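Local coordinates for adhesion protein (Pseudomonas aeruginosa, PDB 6R5S) that binds a single metal ion, iron(II) or manganese(II), and probably delivers metal to a transporter as a periplasmic solute-binding protein of the zinc-uptake type, at residues R172-H177 / L218-I223; L13-S18 / S249-G254; I223-D228 / L245-H250. All blocks are in the same frame, centred on the assembly; numbering follows the deposited sequence.

How the contacts relate
The chain starts contact 2 almost at once, at 13-18, and completes it only with 249-254, so this contact closes a loop of 230 residues that brings the first helix against a loop of the far sheet. Within that span contact 1 runs its course, joining 172-177 to 218-223 as neighbouring strands. Contact 3 follows in series, taking over Ile223 and pairing strand 222-226 with strand 244-248; it ends on Ser249 and His250, which contact 2 also uses. Contacts 1 and 3 thus build three adjacent strands of one parallel sheet, and contact 2 ties the end of the last to the N-terminal part. All three reach the same iron(II).

Contact 1: residues R172-H177 / L218-I223; sequences RVATIH and LDVKVI. With FE2 (Fe (II) ion), chain C.
Val173 and Ala174 lie alongside Val222 and Ile223 as parallel partners, the two inner strands of a four-stranded parallel sheet with strand order 2-1-3-4, flanked by helices in alpha/beta fashion. Ala174 N donates to Val222 O at 3.0 Å. One step back, Arg172 O takes two donors: Lys221 N at 3.1 Å, which comes from above the carbonyl plane (51° out of it), and Val222 N through a weaker bond. On one face Val173 and Val222 point the same way, side by side, their CG2 methyls 3.6 Å apart. On the other, Val220 CG1 lies 3.6 Å from Ala174 CB, placed there because it stands opposite the backbone N (chi1 168°), and Leu215 of helix 205-217 packs on both residues. Ile223 runs on along this face until its CD1 meets Ile176 CD1 at 3.8 Å, the two side chains crossing at a slant. At the start of the strand, the aliphatic part of Arg172 follows the turn of 218-220, CB against Val220 CA, and Leu218 CB lies over one face of its guanidinium, toward the rim. That turn is a Schellman motif closing helix 205-217, with Asp219 at positive phi; there Lys221 reaches back and its NZ forms a salt bridge of 2.8 Å with Asp219 OD2, from above the carboxylate plane. At the opposite end, the loop that follows strand 173-175 carries a metal ligand. Thr175 OG1 donates to His177 O at 2.9 Å, bracing the bend after the strand, and Glu196 OE1 makes a weak hydrogen bond with His177 ND1. His41, His66, His111, His199 and His250 supply the other five ligands, and His177 NE2 binds the iron(II) at 2.4 Å.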
loop_
_atom_site.group_PDB
_atom_site.type_symbol
_atom_site.label_atom_id
_atom_site.label_comp_id
_atom_site.label_asym_id
_atom_site.label_seq_id
_atom_site.Cartn_x
_atom_site.Cartn_y
_atom_site.Cartn_z
ATOM N N ARG A 172 -21.661 2.969 -2.638
ATOM C CA ARG A 172 -20.625 3.918 -2.979
ATOM C C ARG A 172 -19.705 4.079 -1.797
ATOM O O ARG A 172 -20.128 4.071 -0.643
ATOM C CB ARG A 172 -21.237 5.250 -3.392
ATOM C CG ARG A 172 -22.086 5.159 -4.651
ATOM C CD ARG A 172 -21.948 6.446 -5.384
ATOM N NE ARG A 172 -22.814 6.533 -6.551
ATOM C CZ ARG A 172 -22.362 6.585 -7.799
ATOM N NH1 ARG A 172 -21.057 6.513 -8.046
ATOM N NH2 ARG A 172 -23.206 6.701 -8.810
ATOM N N VAL A 173 -18.437 4.233 -2.117
ATOM C CA VAL A 173 -17.284 4.322 -1.220
ATOM C C VAL A 173 -16.416 5.539 -1.616
ATOM O O VAL A 173 -16.340 5.885 -2.789
ATOM C CB VAL A 173 -16.552 2.944 -1.325
ATOM C CG1 VAL A 173 -15.040 3.053 -1.283
ATOM C CG2 VAL A 173 -17.059 1.985 -0.271
ATOM N N ALA A 174 -15.824 6.215 -0.629
ATOM C CA ALA A 174 -14.917 7.349 -0.843
ATOM C C ALA A 174 -13.741 7.165 0.082
ATOM O O ALA A 174 -13.873 6.485 1.103
ATOM C CB ALA A 174 -15.607 8.662 -0.538
ATOM N N THR A 175 -12.576 7.719 -0.282
ATOM C CA THR A 175 -11.362 7.622 0.531
ATOM C C THR A 175 -10.702 8.990 0.576
ATOM O O THR A 175 -10.855 9.770 -0.368
ATOM C CB THR A 175 -10.420 6.475 0.051
ATOM O OG1 THR A 175 -9.907 6.743 -1.244
ATOM C CG2 THR A 175 -11.094 5.116 0.000
ATOM N N ILE A 176 -10.000 9.300 1.680
ATOM C CA ILE A 176 -9.253 10.546 1.848
ATOM C C ILE A 176 -8.010 10.459 0.937
ATOM O O ILE A 176 -7.882 11.226 -0.007
ATOM C CB ILE A 176 -8.886 10.730 3.347
ATOM C CG1 ILE A 176 -10.147 10.783 4.253
ATOM C CG2 ILE A 176 -7.943 11.905 3.593
ATOM C CD1 ILE A 176 -11.203 11.821 3.933
ATOM N N HIS A 177 -7.150 9.465 1.187
ATOM C CA HIS A 177 -5.936 9.169 0.422
ATOM C C HIS A 177 -6.292 8.271 -0.790
ATOM O O HIS A 177 -7.099 7.357 -0.657
ATOM C CB HIS A 177 -4.934 8.445 1.362
ATOM C CG HIS A 177 -3.507 8.535 0.931
ATOM N ND1 HIS A 177 -2.765 9.669 1.143
ATOM C CD2 HIS A 177 -2.720 7.607 0.340
ATOM C CE1 HIS A 177 -1.567 9.414 0.641
ATOM N NE2 HIS A 177 -1.489 8.183 0.162
ATOM N N LEU A 218 -24.035 12.310 -4.992
ATOM C CA LEU A 218 -23.880 10.892 -5.371
ATOM C C LEU A 218 -24.272 9.890 -4.292
ATOM O O LEU A 218 -24.137 8.692 -4.524
ATOM C CB LEU A 218 -22.440 10.592 -5.808
ATOM C CG LEU A 218 -21.866 11.419 -6.932
ATOM C CD1 LEU A 218 -20.385 11.342 -6.921
ATOM C CD2 LEU A 218 -22.405 10.995 -8.275
ATOM N N ASP A 219 -24.748 10.359 -3.129
ATOM C CA ASP A 219 -25.107 9.522 -1.986
ATOM C C ASP A 219 -24.013 8.458 -1.693
ATOM O O ASP A 219 -24.245 7.238 -1.813
ATOM C CB ASP A 219 -26.521 8.916 -2.127
ATOM C CG ASP A 219 -27.104 8.307 -0.850
ATOM O OD1 ASP A 219 -26.519 8.528 0.250
ATOM O OD2 ASP A 219 -28.147 7.615 -0.946
ATOM N N VAL A 220 -22.791 8.953 -1.384
ATOM C CA VAL A 220 -21.651 8.118 -1.036
ATOM C C VAL A 220 -21.935 7.601 0.385
ATOM O O VAL A 220 -22.243 8.373 1.298
ATOM C CB VAL A 220 -20.318 8.874 -1.174
ATOM C CG1 VAL A 220 -19.180 8.099 -0.527
ATOM C CG2 VAL A 220 -20.010 9.189 -2.640
ATOM N N LYS A 221 -21.891 6.281 0.538
ATOM C CA LYS A 221 -22.245 5.588 1.777
ATOM C C LYS A 221 -21.129 5.583 2.838
ATOM O O LYS A 221 -21.394 5.998 3.978
ATOM C CB LYS A 221 -22.746 4.156 1.466
ATOM C CG LYS A 221 -23.779 4.073 0.327
ATOM C CD LYS A 221 -25.140 4.751 0.647
ATOM C CE LYS A 221 -26.072 4.764 -0.537
ATOM N NZ LYS A 221 -27.466 5.058 -0.134
ATOM N N VAL A 222 -19.905 5.101 2.487
ATOM C CA VAL A 222 -18.831 5.034 3.478
ATOM C C VAL A 222 -17.624 5.856 3.055
ATOM O O VAL A 222 -17.499 6.208 1.880
ATOM C CB VAL A 222 -18.443 3.589 3.927
ATOM C CG1 VAL A 222 -19.603 2.611 3.804
ATOM C CG2 VAL A 222 -17.238 3.060 3.202
ATOM N N ILE A 223 -16.769 6.218 4.041
ATOM C CA ILE A 223 -15.515 6.940 3.814
ATOM C C ILE A 223 -14.388 6.239 4.558
ATOM O O ILE A 223 -14.502 5.963 5.764
ATOM C CB ILE A 223 -15.555 8.477 4.047
ATOM C CG1 ILE A 223 -14.321 9.176 3.450
ATOM C CG2 ILE A 223 -15.773 8.866 5.515
ATOM C CD1 ILE A 223 -14.635 10.506 2.875
HETATM FE FE FE2 C . 0.530 7.196 -0.662
#

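Contact 2: residues L13-S18 / S249-G254. With FE2 (Fe (II) ion), chain C.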
loop_
_atom_site.group_PDB
_atom_site.type_symbol
_atom_site.label_atom_id
_atom_site.label_comp_id
_atom_site.label_asym_id
_atom_site.label_seq_id
_atom_site.Cartn_x
_atom_site.Cartn_y
_atom_site.Cartn_z
ATOM N N LEU A 13 9.833 1.559 1.105
ATOM C CA LEU A 13 8.583 1.576 1.861
ATOM C C LEU A 13 8.445 0.345 2.753
ATOM O O LEU A 13 9.153 -0.643 2.553
ATOM C CB LEU A 13 7.359 1.744 0.919
ATOM C CG LEU A 13 7.439 2.864 -0.149
ATOM C CD1 LEU A 13 6.312 2.745 -1.146
ATOM C CD2 LEU A 13 7.447 4.248 0.477
ATOM N N HIS A 14 7.556 0.425 3.763
ATOM C CA HIS A 14 7.310 -0.638 4.741
ATOM C C HIS A 14 6.889 -1.987 4.114
ATOM O O HIS A 14 7.494 -2.986 4.520
ATOM C CB HIS A 14 6.312 -0.200 5.827
ATOM C CG HIS A 14 6.886 0.659 6.918
ATOM N ND1 HIS A 14 7.081 2.014 6.740
ATOM C CD2 HIS A 14 7.199 0.339 8.192
ATOM C CE1 HIS A 14 7.546 2.463 7.894
ATOM N NE2 HIS A 14 7.623 1.493 8.796
ATOM N N PRO A 15 5.925 -2.076 3.136
ATOM C CA PRO A 15 5.565 -3.398 2.566
ATOM C C PRO A 15 6.708 -4.114 1.861
ATOM O O PRO A 15 6.730 -5.348 1.812
ATOM C CB PRO A 15 4.458 -3.072 1.548
ATOM C CG PRO A 15 3.991 -1.757 1.885
ATOM C CD PRO A 15 5.108 -1.010 2.523
ATOM N N TYR A 16 7.643 -3.344 1.294
ATOM C CA TYR A 16 8.790 -3.890 0.583
ATOM C C TYR A 16 9.780 -4.550 1.561
ATOM O O TYR A 16 10.447 -5.528 1.192
ATOM C CB TYR A 16 9.415 -2.820 -0.333
ATOM C CG TYR A 16 8.466 -2.431 -1.447
ATOM C CD1 TYR A 16 8.373 -3.193 -2.612
ATOM C CD2 TYR A 16 7.588 -1.361 -1.298
ATOM C CE1 TYR A 16 7.470 -2.862 -3.626
ATOM C CE2 TYR A 16 6.673 -1.028 -2.300
ATOM C CZ TYR A 16 6.621 -1.777 -3.464
ATOM O OH TYR A 16 5.715 -1.439 -4.440
ATOM N N TYR A 17 9.791 -4.073 2.841
ATOM C CA TYR A 17 10.584 -4.664 3.908
ATOM C C TYR A 17 9.966 -5.994 4.220
ATOM O O TYR A 17 10.692 -6.928 4.512
ATOM C CB TYR A 17 10.574 -3.801 5.181
ATOM C CG TYR A 17 11.602 -4.247 6.195
ATOM C CD1 TYR A 17 11.298 -5.222 7.148
ATOM C CD2 TYR A 17 12.892 -3.725 6.183
ATOM C CE1 TYR A 17 12.263 -5.684 8.044
ATOM C CE2 TYR A 17 13.863 -4.167 7.086
ATOM C CZ TYR A 17 13.546 -5.150 8.009
ATOM O OH TYR A 17 14.494 -5.564 8.905
ATOM N N SER A 18 8.625 -6.085 4.173
ATOM C CA SER A 18 7.920 -7.336 4.412
ATOM C C SER A 18 8.158 -8.299 3.249
ATOM O O SER A 18 8.559 -9.440 3.496
ATOM C CB SER A 18 6.437 -7.098 4.653
ATOM O OG SER A 18 6.205 -6.517 5.926
ATOM N N SER A 249 -5.132 1.247 6.672
ATOM C CA SER A 249 -3.707 1.452 6.850
ATOM C C SER A 249 -2.966 1.428 5.533
ATOM O O SER A 249 -3.084 0.473 4.759
ATOM C CB SER A 249 -3.128 0.414 7.799
ATOM O OG SER A 249 -1.718 0.535 7.831
ATOM N N HIS A 250 -2.156 2.472 5.311
ATOM C CA HIS A 250 -1.284 2.619 4.150
ATOM C C HIS A 250 -0.056 1.684 4.339
ATOM O O HIS A 250 0.655 1.429 3.371
ATOM C CB HIS A 250 -0.852 4.096 4.074
ATOM C CG HIS A 250 -0.248 4.546 2.778
ATOM N ND1 HIS A 250 0.914 3.984 2.280
ATOM C CD2 HIS A 250 -0.600 5.577 1.982
ATOM C CE1 HIS A 250 1.212 4.665 1.190
ATOM N NE2 HIS A 250 0.335 5.637 0.971
ATOM N N ILE A 251 0.176 1.155 5.578
ATOM C CA ILE A 251 1.311 0.281 5.977
ATOM C C ILE A 251 2.585 1.116 5.806
ATOM O O ILE A 251 3.371 0.867 4.900
ATOM C CB ILE A 251 1.329 -1.131 5.254
ATOM C CG1 ILE A 251 -0.100 -1.765 5.189
ATOM C CG2 ILE A 251 2.344 -2.085 5.911
ATOM C CD1 ILE A 251 -0.277 -3.005 4.407
ATOM N N SER A 252 2.703 2.198 6.606
ATOM C CA SER A 252 3.797 3.178 6.534
ATOM C C SER A 252 4.222 3.744 7.895
ATOM O O SER A 252 5.191 4.507 7.962
ATOM C CB SER A 252 3.419 4.321 5.597
ATOM O OG SER A 252 2.368 5.131 6.104
ATOM N N TYR A 253 3.512 3.370 8.975
ATOM C CA TYR A 253 3.763 3.888 10.324
ATOM C C TYR A 253 4.563 2.939 11.217
ATOM O O TYR A 253 4.317 1.732 11.233
ATOM C CB TYR A 253 2.421 4.249 10.988
ATOM C CG TYR A 253 2.511 4.962 12.319
ATOM C CD1 TYR A 253 2.519 6.352 12.389
ATOM C CD2 TYR A 253 2.484 4.249 13.516
ATOM C CE1 TYR A 253 2.544 7.015 13.614
ATOM C CE2 TYR A 253 2.501 4.902 14.747
ATOM C CZ TYR A 253 2.533 6.285 14.792
ATOM O OH TYR A 253 2.556 6.933 16.008
ATOM N N GLY A 254 5.468 3.518 11.992
ATOM C CA GLY A 254 6.268 2.802 12.974
ATOM C C GLY A 254 7.380 1.937 12.429
ATOM O O GLY A 254 8.011 2.265 11.419
HETATM FE FE FE2 C . 0.530 7.196 -0.662
#
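His14 uses its side chain rather than its backbone to hold a loop more than two hundred residues away: NE2 donates to Gly254 O at 2.8 Å. The acceptor lies in the plane of the imidazole, whereas the N-H comes in well above the carbonyl plane, 50° out of it. With CG beside the backbone N (chi1 -79°), the ring stands against the loop, and the peptide between Ser252 and Tyr253 passes over one of its faces. Nearer the helix, Ile251 O approaches His14 CB at 3.3 Å and Pro15 CD at 3.5 Å, and the proline ring also meets the Ile251 side chain, CG to CB at 4.3 Å. The loop holds its own shape through an ST turn, Ile251 N giving a 3.0 Å bond to Ser249 OG. Between those two residues sits His250, whose NE2 binds the iron(II) at 2.3 Å, so the helix grips the loop just beyond a metal ligand. Helix 260-279 touches both partners, Lys260 on His14 and Tyr261 on Pro15 and Ile251, joining helix 14-24 to the loop that follows strand 244-248.

Contact 3: residues I223-D228 / L245-H250; sequences IFSEID and LYSLSH. With FE2 (Fe (II) ion), chain C.
Strands 223-226 and 245-248 run parallel in register with a twist of 46° between their axes, the two strands of a beta-alpha-beta unit whose connection is helix 234-241. Four backbone bonds alternate along the ladder: Tyr246 N to Ile223 O, Ser225 N to Tyr246 O, Leu248 N to Ser225 O and Ile227 N to Leu248 O. Phe224, Tyr246 and Leu248 share one face. Leu248 CD1 meets Phe224 CD1 at 3.5 Å, and Tyr246 CB comes to the same Phe224 CD1 at 3.7 Å, obliquely to the ring; the aromatic rings themselves are inclined at 41°. This face lies against helix 260-279, where Glu278 takes the Tyr246 hydroxyl. On the opposite face Ser247 OG donates to Ser225 OG at 3.1 Å, and Ile223 CG2 touches Leu245 CD1 at 3.8 Å, both residues packing on helix 234-241. Just past the end of its own strand, Ile227 turns back so that CG1 lies against Ser247 CB. Two carboxylates come near His250, a ligand of the iron(II). Glu226, its chain bent at chi2 (-58°) and its OE2 hydrogen-bonded to Tyr180, puts OE1 3.6 Å from His250 CB, while OE2 lies at the edge of the His250 ring, near its plane. Asp228 crosses the histidine side chain at about a right angle. Its OD2 accepts from Ser252 OG and, weakly, from His250 N at 3.2 Å.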
loop_
_atom_site.group_PDB
_atom_site.type_symbol
_atom_site.label_atom_id
_atom_site.label_comp_id
_atom_site.label_asym_id
_atom_site.label_seq_id
_atom_site.Cartn_x
_atom_site.Cartn_y
_atom_site.Cartn_z
ATOM N N ILE A 223 -16.769 6.218 4.041
ATOM C CA ILE A 223 -15.515 6.940 3.814
ATOM C C ILE A 223 -14.388 6.239 4.558
ATOM O O ILE A 223 -14.502 5.963 5.764
ATOM C CB ILE A 223 -15.555 8.477 4.047
ATOM C CG1 ILE A 223 -14.321 9.176 3.450
ATOM C CG2 ILE A 223 -15.773 8.866 5.515
ATOM C CD1 ILE A 223 -14.635 10.506 2.875
ATOM N N PHE A 224 -13.317 5.907 3.807
ATOM C CA PHE A 224 -12.123 5.263 4.349
ATOM C C PHE A 224 -10.989 6.262 4.614
ATOM O O PHE A 224 -10.265 6.653 3.691
ATOM C CB PHE A 224 -11.663 4.084 3.497
ATOM C CG PHE A 224 -12.626 2.927 3.430
ATOM C CD1 PHE A 224 -12.721 2.015 4.479
ATOM C CD2 PHE A 224 -13.404 2.714 2.292
ATOM C CE1 PHE A 224 -13.601 0.934 4.406
ATOM C CE2 PHE A 224 -14.260 1.610 2.207
ATOM C CZ PHE A 224 -14.349 0.725 3.265
ATOM N N SER A 225 -10.864 6.676 5.889
ATOM C CA SER A 225 -9.832 7.596 6.356
ATOM C C SER A 225 -8.492 6.864 6.689
ATOM O O SER A 225 -8.399 5.636 6.572
ATOM C CB SER A 225 -10.336 8.431 7.539
ATOM O OG SER A 225 -10.488 7.665 8.721
ATOM N N GLU A 226 -7.461 7.642 7.096
ATOM C CA GLU A 226 -6.120 7.157 7.419
ATOM C C GLU A 226 -5.857 6.863 8.903
ATOM O O GLU A 226 -6.014 7.733 9.757
ATOM C CB GLU A 226 -5.067 8.139 6.885
ATOM C CG GLU A 226 -4.662 7.898 5.442
ATOM C CD GLU A 226 -4.098 6.542 5.061
ATOM O OE1 GLU A 226 -3.377 5.905 5.869
ATOM O OE2 GLU A 226 -4.380 6.127 3.917
ATOM N N ILE A 227 -5.388 5.645 9.184
ATOM C CA ILE A 227 -5.000 5.175 10.512
ATOM C C ILE A 227 -3.631 5.775 10.853
ATOM O O ILE A 227 -3.470 6.343 11.937
ATOM C CB ILE A 227 -4.931 3.610 10.540
ATOM C CG1 ILE A 227 -6.318 2.990 10.598
ATOM C CG2 ILE A 227 -4.080 3.104 11.715
ATOM C CD1 ILE A 227 -6.394 1.501 10.440
ATOM N N ASP A 228 -2.644 5.609 9.927
ATOM C CA ASP A 228 -1.229 5.977 10.050
ATOM C C ASP A 228 -0.983 7.455 10.349
ATOM O O ASP A 228 -0.530 7.778 11.460
ATOM C CB ASP A 228 -0.442 5.528 8.807
ATOM C CG ASP A 228 -0.424 4.035 8.530
ATOM O OD1 ASP A 228 -0.761 3.246 9.451
ATOM O OD2 ASP A 228 -0.051 3.653 7.407
ATOM N N LEU A 245 -17.778 6.584 8.846
ATOM C CA LEU A 245 -16.312 6.567 8.878
ATOM C C LEU A 245 -15.715 5.204 9.262
ATOM O O LEU A 245 -16.155 4.593 10.240
ATOM C CB LEU A 245 -15.793 7.611 9.871
ATOM C CG LEU A 245 -14.322 7.958 9.731
ATOM C CD1 LEU A 245 -14.160 9.178 8.889
ATOM C CD2 LEU A 245 -13.648 8.097 11.088
ATOM N N TYR A 246 -14.679 4.765 8.494
ATOM C CA TYR A 246 -13.860 3.547 8.666
ATOM C C TYR A 246 -12.418 3.906 8.304
ATOM O O TYR A 246 -12.193 4.721 7.411
ATOM C CB TYR A 246 -14.320 2.407 7.767
ATOM C CG TYR A 246 -15.758 2.007 7.959
ATOM C CD1 TYR A 246 -16.116 1.047 8.902
ATOM C CD2 TYR A 246 -16.764 2.552 7.167
ATOM C CE1 TYR A 246 -17.441 0.659 9.069
ATOM C CE2 TYR A 246 -18.095 2.185 7.340
ATOM C CZ TYR A 246 -18.425 1.233 8.286
ATOM O OH TYR A 246 -19.729 0.852 8.421
ATOM N N SER A 247 -11.448 3.309 8.994
ATOM C CA SER A 247 -10.041 3.636 8.802
ATOM C C SER A 247 -9.246 2.528 8.183
ATOM O O SER A 247 -9.452 1.356 8.497
ATOM C CB SER A 247 -9.412 4.055 10.128
ATOM O OG SER A 247 -9.971 5.256 10.637
ATOM N N LEU A 248 -8.309 2.887 7.321
ATOM C CA LEU A 248 -7.469 1.895 6.673
ATOM C C LEU A 248 -6.010 2.244 6.843
ATOM O O LEU A 248 -5.678 3.377 7.201
ATOM C CB LEU A 248 -7.857 1.715 5.193
ATOM C CG LEU A 248 -9.190 0.993 4.904
ATOM C CD1 LEU A 248 -9.491 0.979 3.457
ATOM C CD2 LEU A 248 -9.148 -0.413 5.374
ATOM N N SER A 249 -5.132 1.247 6.672
ATOM C CA SER A 249 -3.707 1.452 6.850
ATOM C C SER A 249 -2.966 1.428 5.533
ATOM O O SER A 249 -3.084 0.473 4.759
ATOM C CB SER A 249 -3.128 0.414 7.799
ATOM O OG SER A 249 -1.718 0.535 7.831
ATOM N N HIS A 250 -2.156 2.472 5.311
ATOM C CA HIS A 250 -1.284 2.619 4.150
ATOM C C HIS A 250 -0.056 1.684 4.339
ATOM O O HIS A 250 0.655 1.429 3.371
ATOM C CB HIS A 250 -0.852 4.096 4.074
ATOM C CG HIS A 250 -0.248 4.546 2.778
ATOM N ND1 HIS A 250 0.914 3.984 2.280
ATOM C CD2 HIS A 250 -0.600 5.577 1.982
ATOM C CE1 HIS A 250 1.212 4.665 1.190
ATOM N NE2 HIS A 250 0.335 5.637 0.971
HETATM FE FE FE2 C . 0.530 7.196 -0.662
#